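Local coordinates for regulatory protein PcrH (Pseudomonas aeruginosa, PDB 2XCB) that binds the chaperone-binding region of the translocator protein PopD, probably as its type III secretion chaperone, at residues Y68-L72 against C95-L99; L102-E106 against V136-K140. All blocks are in the same frame, centred on the assembly; numbering follows the deposited sequence.

Interaction 1: residues Y68-L72 against C95-L99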
loop_
_atom_site.group_PDB
_atom_site.type_symbol
_atom_site.label_atom_id
_atom_site.label_comp_id
_atom_site.label_asym_id
_atom_site.label_seq_id
_atom_site.Cartn_x
_atom_site.Cartn_y
_atom_site.Cartn_z
ATOM N N TYR A 68 13.360 -7.494 18.233
ATOM C CA TYR A 68 14.323 -6.437 18.505
ATOM C C TYR A 68 15.553 -6.394 17.600
ATOM O O TYR A 68 16.012 -5.335 17.261
ATOM C CB TYR A 68 14.737 -6.490 19.991
ATOM C CG TYR A 68 13.563 -6.485 20.895
ATOM C CD1 TYR A 68 12.834 -5.328 21.053
ATOM C CD2 TYR A 68 13.138 -7.663 21.564
ATOM C CE1 TYR A 68 11.745 -5.293 21.865
ATOM C CE2 TYR A 68 12.026 -7.649 22.387
ATOM C CZ TYR A 68 11.354 -6.433 22.538
ATOM O OH TYR A 68 10.282 -6.330 23.314
ATOM N N GLU A 69 16.110 -7.546 17.257
ATOM C CA GLU A 69 17.282 -7.571 16.389
ATOM C C GLU A 69 16.922 -7.007 14.983
ATOM O O GLU A 69 17.688 -6.204 14.404
ATOM C CB GLU A 69 17.835 -8.988 16.282
ATOM C CG GLU A 69 18.259 -9.575 17.601
ATOM C CD GLU A 69 19.695 -9.247 17.970
ATOM O OE1 GLU A 69 20.294 -8.298 17.388
ATOM O OE2 GLU A 69 20.216 -9.956 18.871
ATOM N N GLN A 70 15.760 -7.378 14.446
ATOM C CA GLN A 70 15.349 -6.811 13.130
ATOM C C GLN A 70 15.006 -5.330 13.239
ATOM O O GLN A 70 15.296 -4.560 12.301
ATOM C CB GLN A 70 14.159 -7.555 12.562
ATOM C CG GLN A 70 14.487 -9.011 12.276
ATOM C CD GLN A 70 13.315 -9.680 11.539
ATOM O OE1 GLN A 70 12.714 -9.065 10.681
ATOM N NE2 GLN A 70 12.990 -10.899 11.886
ATOM N N ALA A 71 14.466 -4.913 14.399
ATOM C CA ALA A 71 14.204 -3.479 14.668
ATOM C C ALA A 71 15.520 -2.747 14.687
ATOM O O ALA A 71 15.667 -1.713 14.034
ATOM C CB ALA A 71 13.418 -3.251 16.019
ATOM N N LEU A 72 16.555 -3.354 15.298
ATOM C CA LEU A 72 17.826 -2.650 15.334
ATOM C C LEU A 72 18.372 -2.425 13.876
ATOM O O LEU A 72 18.897 -1.377 13.628
ATOM C CB LEU A 72 18.871 -3.424 16.158
ATOM C CG LEU A 72 18.730 -3.399 17.682
ATOM C CD1 LEU A 72 19.646 -4.473 18.268
ATOM C CD2 LEU A 72 19.226 -2.055 18.136
ATOM N N CYS A 95 15.575 -1.329 22.385
ATOM C CA CYS A 95 15.716 -2.681 21.879
ATOM C C CYS A 95 16.965 -3.287 22.519
ATOM O O CYS A 95 16.899 -4.436 22.891
ATOM C CB CYS A 95 15.870 -2.742 20.325
ATOM S SG CYS A 95 14.366 -2.035 19.457
ATOM N N HIS A 96 18.076 -2.548 22.613
ATOM C CA HIS A 96 19.263 -3.137 23.210
ATOM C C HIS A 96 18.979 -3.577 24.652
ATOM O O HIS A 96 19.448 -4.609 25.125
ATOM C CB HIS A 96 20.395 -2.121 23.224
ATOM C CG HIS A 96 21.089 -1.940 21.909
ATOM N ND1 HIS A 96 21.662 -2.983 21.221
ATOM C CD2 HIS A 96 21.248 -0.843 21.129
ATOM C CE1 HIS A 96 22.249 -2.521 20.125
ATOM N NE2 HIS A 96 22.017 -1.220 20.049
ATOM N N LEU A 97 18.218 -2.759 25.354
ATOM C CA LEU A 97 17.858 -3.009 26.759
ATOM C C LEU A 97 17.049 -4.286 26.862
ATOM O O LEU A 97 17.395 -5.210 27.629
ATOM C CB LEU A 97 17.036 -1.808 27.268
ATOM C CG LEU A 97 17.550 -0.857 28.334
ATOM C CD1 LEU A 97 16.316 -0.251 29.098
ATOM C CD2 LEU A 97 18.473 -1.607 29.332
ATOM N N GLN A 98 16.040 -4.427 26.004
ATOM C CA GLN A 98 15.237 -5.666 26.022
ATOM C C GLN A 98 16.068 -6.884 25.621
ATOM O O GLN A 98 15.777 -8.025 26.048
ATOM C CB GLN A 98 13.904 -5.535 25.246
ATOM C CG GLN A 98 12.942 -4.480 25.824
ATOM C CD GLN A 98 12.746 -4.543 27.377
ATOM O OE1 GLN A 98 12.222 -5.530 27.911
ATOM N NE2 GLN A 98 13.177 -3.469 28.090
ATOM N N LEU A 99 17.171 -6.662 24.924
ATOM C CA LEU A 99 18.077 -7.789 24.610
ATOM C C LEU A 99 19.100 -8.021 25.691
ATOM O O LEU A 99 19.895 -8.955 25.594
ATOM C CB LEU A 99 18.816 -7.602 23.234
ATOM C CG LEU A 99 18.137 -8.050 21.905
ATOM C CD1 LEU A 99 16.743 -7.845 22.079
ATOM C CD2 LEU A 99 18.644 -7.233 20.654
#

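Interaction 2: residues L102-E106 against V136-K140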
loop_
_atom_site.group_PDB
_atom_site.type_symbol
_atom_site.label_atom_id
_atom_site.label_comp_id
_atom_site.label_asym_id
_atom_site.label_seq_id
_atom_site.Cartn_x
_atom_site.Cartn_y
_atom_site.Cartn_z
ATOM N N LEU A 102 23.504 -3.885 27.868
ATOM C CA LEU A 102 23.540 -2.585 28.551
ATOM C C LEU A 102 24.415 -1.517 27.929
ATOM O O LEU A 102 24.130 -0.314 28.023
ATOM C CB LEU A 102 23.955 -2.774 30.053
ATOM C CG LEU A 102 22.973 -3.549 30.916
ATOM C CD1 LEU A 102 23.404 -3.512 32.395
ATOM C CD2 LEU A 102 21.592 -2.959 30.804
ATOM N N ASP A 103 25.538 -1.955 27.392
ATOM C CA ASP A 103 26.452 -1.053 26.693
ATOM C C ASP A 103 25.804 -0.464 25.412
ATOM O O ASP A 103 25.909 0.737 25.152
ATOM C CB ASP A 103 27.703 -1.830 26.270
ATOM C CG ASP A 103 28.588 -2.256 27.481
ATOM O OD1 ASP A 103 28.395 -1.729 28.566
ATOM O OD2 ASP A 103 29.460 -3.151 27.323
ATOM N N GLY A 104 25.131 -1.312 24.618
ATOM C CA GLY A 104 24.390 -0.767 23.474
ATOM C C GLY A 104 23.328 0.232 23.948
ATOM O O GLY A 104 23.139 1.285 23.350
ATOM N N ALA A 105 22.628 -0.048 25.030
ATOM C CA ALA A 105 21.528 0.859 25.390
ATOM C C ALA A 105 22.104 2.172 25.871
ATOM O O ALA A 105 21.529 3.252 25.640
ATOM C CB ALA A 105 20.645 0.241 26.511
ATOM N N GLU A 106 23.161 2.076 26.680
ATOM C CA GLU A 106 23.826 3.309 27.179
ATOM C C GLU A 106 24.285 4.201 25.998
ATOM O O GLU A 106 24.054 5.385 26.040
ATOM C CB GLU A 106 25.048 2.927 28.030
ATOM C CG GLU A 106 25.898 4.107 28.479
ATOM C CD GLU A 106 26.931 3.724 29.556
ATOM O OE1 GLU A 106 27.749 2.813 29.282
ATOM O OE2 GLU A 106 26.900 4.308 30.665
ATOM N N VAL A 136 20.125 3.321 33.044
ATOM C CA VAL A 136 21.031 2.293 32.571
ATOM C C VAL A 136 22.406 2.322 33.249
ATOM O O VAL A 136 23.008 1.287 33.549
ATOM C CB VAL A 136 21.232 2.408 30.996
ATOM C CG1 VAL A 136 22.417 1.547 30.558
ATOM C CG2 VAL A 136 19.967 1.964 30.246
ATOM N N THR A 137 22.943 3.513 33.424
ATOM C CA THR A 137 24.241 3.675 34.113
ATOM C C THR A 137 24.133 3.137 35.548
ATOM O O THR A 137 25.050 2.410 36.021
ATOM C CB THR A 137 24.688 5.166 34.142
ATOM O OG1 THR A 137 24.858 5.622 32.785
ATOM C CG2 THR A 137 26.033 5.310 34.924
ATOM N N ALA A 138 23.014 3.461 36.217
ATOM C CA ALA A 138 22.715 2.907 37.573
ATOM C C ALA A 138 22.770 1.357 37.612
ATOM O O ALA A 138 23.302 0.779 38.564
ATOM C CB ALA A 138 21.387 3.441 38.113
ATOM N N ARG A 139 22.235 0.694 36.575
ATOM C CA ARG A 139 22.241 -0.772 36.510
ATOM C C ARG A 139 23.641 -1.311 36.229
ATOM O O ARG A 139 24.015 -2.381 36.750
ATOM C CB ARG A 139 21.238 -1.289 35.460
ATOM C CG ARG A 139 19.808 -0.695 35.610
ATOM C CD ARG A 139 18.724 -1.755 35.474
ATOM N NE ARG A 139 17.962 -1.696 34.237
ATOM C CZ ARG A 139 16.949 -0.861 34.004
ATOM N NH1 ARG A 139 16.586 0.027 34.914
ATOM N NH2 ARG A 139 16.314 -0.910 32.852
ATOM N N LYS A 140 24.430 -0.591 35.414
ATOM C CA LYS A 140 25.806 -1.085 35.144
ATOM C C LYS A 140 26.672 -0.915 36.397
ATOM O O LYS A 140 27.579 -1.694 36.623
ATOM C CB LYS A 140 26.498 -0.339 33.966
ATOM C CG LYS A 140 26.174 -0.898 32.575
ATOM C CD LYS A 140 26.630 0.072 31.493
ATOM C CE LYS A 140 28.165 0.064 31.378
ATOM N NZ LYS A 140 28.501 0.403 29.961
#

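Interaction 1: residues Y68-L72 against C95-L99
Tyr68 meets the end of helix 87-98 along its whole length, from CB out to the hydroxyl. Its CB sits 3.9 Å from Cys95 CB, where the two backbones come nearest. With chi1 at -52°, CG lies beside the backbone N and opposite the carbonyl carbon, which carries the ring out along the last turn of the partner helix. One ring edge is then turned to the thiol: Cys95 SG lies close to the ring plane, 4.0 Å from Tyr68 CD1, in a sulfur-aromatic contact. Farther out, Gln98 CB covers one face in a CH-pi contact, 3.9 Å from the Tyr68 ring centroid and 14° off its normal. The hydroxyl OH ends near Gln98 CG.

One turn on, Leu72 does the other half of the work. Its CG packs on Cys95 CB, and both its methyls touch the His96 ring. CD2 of Leu72 stands over a face of the imidazole, 3.7 Å from the His96 ring centroid, and CD1 of Leu72 also reaches Leu99 CD2, tip to tip at 3.8 Å. The same Leu99 methyl rests against the Glu69 carboxylate, 3.5 Å from Glu69 CD, while Ala71 CB touches Cys95 SG. No hydrogen bond crosses between the two segments.

This is the start of helix 68-81 set against the C-terminal end of helix 87-98, an antiparallel helix pair of the tetratricopeptide-like array. Helix 52-64 reaches both halves through Arg62 and Gln63, and His96 leans on Ala105 of helix 102-117.

Interaction 2: residues L102-E106 against V136-K140
Val136 and Lys140, one turn apart on helix 123-140, meet the first turn of helix 102-117 in a near-antiparallel helix pair at the end of the tetratricopeptide-like array. The short axes approach to 10.0 Å at a crossing angle of -152°. Val136 splits its branches: CG1 lies 3.6 Å from Leu102 O and also packs on Glu106 CB, while Val136 CG2 turns to the Ala105 methyl. Next comes Thr137, whose OG1 is 3.2 Å from Glu106 OE2. Because this hydroxyl also pairs with Leu133 O one turn back on its own helix, the link to Glu106 is not settled.

Arg139 adds a loose apolar touch, its CB 4.4 Å from Leu102 CD1, and its neighbour Leu97 ties it to helix 87-98. Lys140 then closes the contact. Its CG passes Leu102 at 3.8 Å from CD1, the two side chains sliding past each other in opposite directions. A bend at chi3, 73°, takes the chain away from that leucine and out between two acids. The Asp103 and Glu106 side chains each cross the lysine chain at about a right angle, and each acid forms a salt bridge through one oxygen, so a single ammonium joins them. Sharing it probably eases the repulsion between the two negative groups. The lysine uses different sides of them: Lys140 NZ reaches Asp103 OD1 at 2.6 Å on its anti side, whereas Glu106 OE1, also 2.6 Å from Lys140 NZ, is met on the syn side, with the nitrogen 32° out of the Glu106 carboxylate plane.

In the fold
From the N terminus, the chain runs through helices 15-30, 34-47 and 52-64 before reaching either contact. Interaction 1 then closes a loop of 22 residues, bringing the end of helix 87-98 back to the start of helix 68-81. After a short connection, helix 102-117 opens interaction 2, which closes over 29 residues when helix 123-140 returns. The two loops follow in series, neither nested nor crossed, with centres about 14 Å apart. Helix 87-98 joins them: Leu97 packs on Leu102, Ala105 and Val136, and His96 on Gly104. Together the two contacts and this junction join the last four helices in chain order, each packed on the next.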